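Local atomic coordinates of Endonuclease/exonuclease/phosphatase (Beutenbergia cavernae DSM 12333, PDB entry 4RUW), a protein that belongs to the endonuclease/exonuclease/phosphatase family, joining a DNase I-like domain to an immunoglobulin-like one, and carries a zinc ion in this model. Residues A[167-170]-A[171-175]; A[208-211]-A[212-216]. All coordinates share one frame; numbering follows the deposited sequence. Where two conformers were deposited one is given.

Contact 1: A[167-170]-A[171-175]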
loop_
_atom_site.group_PDB
_atom_site.type_symbol
_atom_site.label_atom_id
_atom_site.label_comp_id
_atom_site.label_asym_id
_atom_site.label_seq_id
_atom_site.Cartn_x
_atom_site.Cartn_y
_atom_site.Cartn_z
ATOM N N PRO A 167 17.598 -3.853 3.120
ATOM C CA PRO A 167 18.936 -3.775 2.522
ATOM C C PRO A 167 19.007 -2.905 1.270
ATOM O O PRO A 167 18.010 -2.755 0.586
ATOM C CB PRO A 167 19.194 -5.227 2.120
ATOM C CG PRO A 167 17.848 -5.719 1.721
ATOM C CD PRO A 167 16.913 -5.103 2.738
ATOM N N ASN A 168 20.190 -2.372 0.970
ATOM C CA ASN A 168 20.483 -1.769 -0.329
ATOM C C ASN A 168 21.767 -2.361 -0.910
ATOM O O ASN A 168 22.641 -1.648 -1.396
ATOM C CB ASN A 168 20.601 -0.245 -0.227
ATOM C CG ASN A 168 19.286 0.469 -0.515
ATOM O OD1 ASN A 168 18.720 1.109 0.362
ATOM N ND2 ASN A 168 18.807 0.369 -1.753
ATOM N N GLU A 169 21.883 -3.682 -0.853
ATOM C CA GLU A 169 23.122 -4.355 -1.228
ATOM C C GLU A 169 23.472 -4.229 -2.711
ATOM O O GLU A 169 24.639 -4.159 -3.068
ATOM C CB GLU A 169 23.078 -5.824 -0.788
ATOM C CG GLU A 169 24.356 -6.624 -1.037
ATOM C CD GLU A 169 25.553 -6.171 -0.205
ATOM O OE1 GLU A 169 25.385 -5.381 0.752
ATOM O OE2 GLU A 169 26.679 -6.616 -0.517
ATOM N N ASN A 170 22.472 -4.205 -3.581
ATOM C CA ASN A 170 22.767 -4.052 -5.005
ATOM C C ASN A 170 23.194 -2.635 -5.364
ATOM O O ASN A 170 24.108 -2.436 -6.157
ATOM C CB ASN A 170 21.585 -4.495 -5.859
ATOM C CG ASN A 170 21.246 -5.951 -5.646
ATOM O OD1 ASN A 170 21.983 -6.838 -6.080
ATOM N ND2 ASN A 170 20.133 -6.210 -4.967
ATOM N N TYR A 171 22.533 -1.651 -4.766
ATOM C CA TYR A 171 22.875 -0.253 -4.985
ATOM C C TYR A 171 24.266 0.074 -4.448
ATOM O O TYR A 171 25.055 0.742 -5.112
ATOM C CB TYR A 171 21.824 0.634 -4.323
ATOM C CG TYR A 171 22.082 2.117 -4.365
ATOM C CD1 TYR A 171 22.166 2.796 -5.571
ATOM C CD2 TYR A 171 22.188 2.846 -3.190
ATOM C CE1 TYR A 171 22.376 4.164 -5.608
ATOM C CE2 TYR A 171 22.392 4.208 -3.213
ATOM C CZ TYR A 171 22.491 4.864 -4.428
ATOM O OH TYR A 171 22.699 6.225 -4.460
ATOM N N GLU A 172 24.577 -0.414 -3.269
ATOM C CA GLU A 172 25.815 -0.088 -2.575
ATOM C C GLU A 172 26.229 -1.262 -1.695
ATOM O O GLU A 172 25.888 -1.315 -0.590
ATOM C CB GLU A 172 25.615 1.198 -1.743
ATOM C CG GLU A 172 26.835 1.869 -1.127
ATOM C CD GLU A 172 26.459 3.069 -0.191
ATOM O OE1 GLU A 172 25.371 3.634 -0.364
ATOM O OE2 GLU A 172 27.272 3.449 0.682
ATOM N N PRO A 173 26.978 -2.210 -2.257
ATOM C CA PRO A 173 27.374 -3.369 -1.448
ATOM C C PRO A 173 28.099 -2.938 -0.177
ATOM O O PRO A 173 29.010 -2.109 -0.242
ATOM C CB PRO A 173 28.305 -4.146 -2.380
ATOM C CG PRO A 173 27.840 -3.773 -3.762
ATOM C CD PRO A 173 27.343 -2.356 -3.678
ATOM N N GLY A 174 27.659 -3.460 0.964
ATOM C CA GLY A 174 28.264 -3.146 2.245
ATOM C C GLY A 174 28.022 -1.726 2.728
ATOM O O GLY A 174 28.652 -1.289 3.685
ATOM N N GLY A 175 27.104 -1.008 2.082
ATOM C CA GLY A 175 26.874 0.401 2.372
ATOM C C GLY A 175 25.948 0.684 3.541
ATOM O O GLY A 175 25.527 -0.220 4.255
#
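With CG of Glu-169 anti to the backbone N (chi1 -176°) and the chain bent at chi2, the carboxylate passes alongside CA and CB of Pro-173 to reach the amide of Gly-174. OE1 takes that N-H on its syn side, 3.0 Å from Gly-174 N; the bond is almost straight at 176°, although the donor stands 34° out of the carboxylate plane. The other oxygen, Glu-169 OE2, rests 3.5 Å from CB of Pro-173, and the two side chains cross at about a right angle. The backbone O of Glu-169 lies over the face of the proline ring, 3.3 Å from Pro-173 CG. A helix-like bond, Glu-172 N to Asn-168 O at 3.0 Å, rounds off the preceding turn. Asn-168 and Tyr-171 run side by side, ND2 lying 4.0 Å from Tyr-171 CB, while that amide donates to Asp-212 and Ser-202. Next along the chain comes a type II beta turn from Glu-172 to Gly-175, with Gly-174 at positive phi. The carboxylate of Glu-169 thus ties the entry of this surface loop to an amide inside the turn, which would favour its charged form.

Contact 2: A[208-211]-A[212-216]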
loop_
_atom_site.group_PDB
_atom_site.type_symbol
_atom_site.label_atom_id
_atom_site.label_comp_id
_atom_site.label_asym_id
_atom_site.label_seq_id
_atom_site.Cartn_x
_atom_site.Cartn_y
_atom_site.Cartn_z
ATOM N N VAL A 208 19.902 -1.735 -10.429
ATOM C CA VAL A 208 20.299 -2.212 -9.108
ATOM C C VAL A 208 19.327 -1.743 -8.016
ATOM O O VAL A 208 19.052 -2.488 -7.067
ATOM C CB VAL A 208 21.768 -1.871 -8.728
ATOM C CG1 VAL A 208 22.742 -2.652 -9.596
ATOM C CG2 VAL A 208 22.033 -0.379 -8.824
ATOM N N LEU A 209 18.784 -0.531 -8.148
ATOM C CA LEU A 209 17.800 -0.061 -7.178
ATOM C C LEU A 209 16.504 -0.872 -7.242
ATOM O O LEU A 209 15.894 -1.154 -6.211
ATOM C CB LEU A 209 17.535 1.437 -7.343
ATOM C CG LEU A 209 18.613 2.316 -6.704
ATOM C CD1 LEU A 209 18.507 3.747 -7.205
ATOM C CD2 LEU A 209 18.523 2.252 -5.176
ATOM N N VAL A 210 16.072 -1.256 -8.440
ATOM C CA VAL A 210 14.891 -2.116 -8.550
ATOM C C VAL A 210 15.153 -3.500 -7.930
ATOM O O VAL A 210 14.281 -4.075 -7.265
ATOM C CB VAL A 210 14.402 -2.229 -10.015
ATOM C CG1 VAL A 210 13.344 -3.321 -10.161
ATOM C CG2 VAL A 210 13.868 -0.883 -10.491
ATOM N N GLU A 211 16.360 -4.030 -8.117
ATOM C CA GLU A 211 16.710 -5.276 -7.440
ATOM C C GLU A 211 16.654 -5.112 -5.921
ATOM O O GLU A 211 16.221 -6.014 -5.208
ATOM C CB GLU A 211 18.076 -5.794 -7.896
ATOM C CG GLU A 211 18.121 -6.186 -9.374
ATOM C CD GLU A 211 17.067 -7.228 -9.765
ATOM O OE1 GLU A 211 16.697 -8.079 -8.928
ATOM O OE2 GLU A 211 16.605 -7.201 -10.925
ATOM N N ASP A 212 17.058 -3.948 -5.424
ATOM C CA ASP A 212 16.907 -3.675 -4.001
ATOM C C ASP A 212 15.438 -3.559 -3.591
ATOM O O ASP A 212 15.069 -4.086 -2.544
ATOM C CB ASP A 212 17.685 -2.429 -3.576
ATOM C CG ASP A 212 19.182 -2.669 -3.523
ATOM O OD1 ASP A 212 19.600 -3.849 -3.456
ATOM O OD2 ASP A 212 19.934 -1.677 -3.535
ATOM N N GLN A 213 14.603 -2.881 -4.388
ATOM C CA GLN A 213 13.170 -2.832 -4.092
ATOM C C GLN A 213 12.621 -4.235 -3.889
ATOM O O GLN A 213 11.869 -4.489 -2.943
ATOM C CB GLN A 213 12.388 -2.174 -5.225
ATOM C CG GLN A 213 12.623 -0.693 -5.414
ATOM C CD GLN A 213 11.718 -0.136 -6.490
ATOM O OE1 GLN A 213 11.554 -0.750 -7.544
ATOM N NE2 GLN A 213 11.108 1.019 -6.226
ATOM N N LYS A 214 12.997 -5.151 -4.776
ATOM C CA LYS A 214 12.522 -6.529 -4.677
ATOM C C LYS A 214 12.968 -7.202 -3.384
ATOM O O LYS A 214 12.174 -7.867 -2.708
ATOM C CB LYS A 214 12.997 -7.341 -5.882
ATOM C CG LYS A 214 12.267 -6.985 -7.164
ATOM C CD LYS A 214 13.019 -7.445 -8.399
ATOM C CE LYS A 214 13.228 -8.935 -8.416
ATOM N NZ LYS A 214 13.972 -9.358 -9.641
ATOM N N GLU A 215 14.236 -7.046 -3.029
ATOM C CA GLU A 215 14.717 -7.669 -1.799
ATOM C C GLU A 215 14.093 -7.043 -0.555
ATOM O O GLU A 215 13.762 -7.743 0.410
ATOM C CB GLU A 215 16.236 -7.612 -1.724
ATOM C CG GLU A 215 16.904 -8.436 -2.819
ATOM C CD GLU A 215 18.298 -8.872 -2.450
ATOM O OE1 GLU A 215 19.089 -8.020 -2.005
ATOM O OE2 GLU A 215 18.594 -10.074 -2.593
ATOM N N GLN A 216 13.909 -5.728 -0.574
ATOM C CA GLN A 216 13.246 -5.035 0.523
ATOM C C GLN A 216 11.818 -5.527 0.668
ATOM O O GLN A 216 11.357 -5.824 1.772
ATOM C CB GLN A 216 13.261 -3.528 0.267
ATOM C CG GLN A 216 14.650 -2.937 0.257
ATOM C CD GLN A 216 14.700 -1.508 -0.251
ATOM O OE1 GLN A 216 13.708 -0.944 -0.731
ATOM N NE2 GLN A 216 15.874 -0.903 -0.136
#
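Glu-211 and Lys-214 lie side by side and form a salt bridge along the helix, Lys-214 NZ standing 3.1 Å from Glu-211 OE1. The ammonium meets that oxygen on its syn side, 18° out of the carboxylate plane. Both chains bend to get there: Glu-211 folds at chi2 (-56°), and Lys-214 turns at chi3 (60°), which also brings its CE to 3.6 Å from the same OE1. One residue earlier in each segment, the amide oxygen of Gln-213 comes in obliquely against Val-210, OE1 being 3.7 Å from CG2.

Beneath these side chains run four consecutive i to i+4 backbone bonds of an alpha helix, from Asp-212 N to Val-208 O through to Glu-215 N to Glu-211 O. The shortest joins Gln-213 N to Leu-209 O at 2.8 Å.

A second shell fixes the polar ends. Gln-250 spans the ion pair, its OE1 accepting from Lys-214 NZ and its NE2 donating to Glu-211 OE2, so its amide bridges the two charged groups and probably helps to position them. Buried Asp-212 accepts from Asn-170 at OD1 and from the backbone N-H of Tyr-171 at OD2, and NE2 of Gln-213 binds the carbonyls of Ser-202 and Asn-237. Lys-214 also packs on Leu-253, Met-254 and Trp-257 of helix 251-260. All of this belongs to helix 207-222, the crossover helix of a beta-alpha-beta unit between the parallel strands 192-200 and 230-233, with helix 251-260 against one flank and the loop after strand 157-166 against another.

Overall arrangement
Coming from the N terminus, the chain leaves strand 157-166 and makes contact 1 in the loop that leads to strand 179-188. It then runs through strands 179-188 and 192-200 before entering helix 207-222, where contact 2 lies. Each contact is local and closes just a turn of chain; the two follow in series, neither nesting nor crossing. Their centres are about 10 Å apart, and they meet directly, Asn-170 CB packing 3.4 Å from Val-208 O. Together they fasten the edge-strand loop of one six-stranded mixed sheet to the helix that links two inner strands of that same sheet, within the DNase I-like domain.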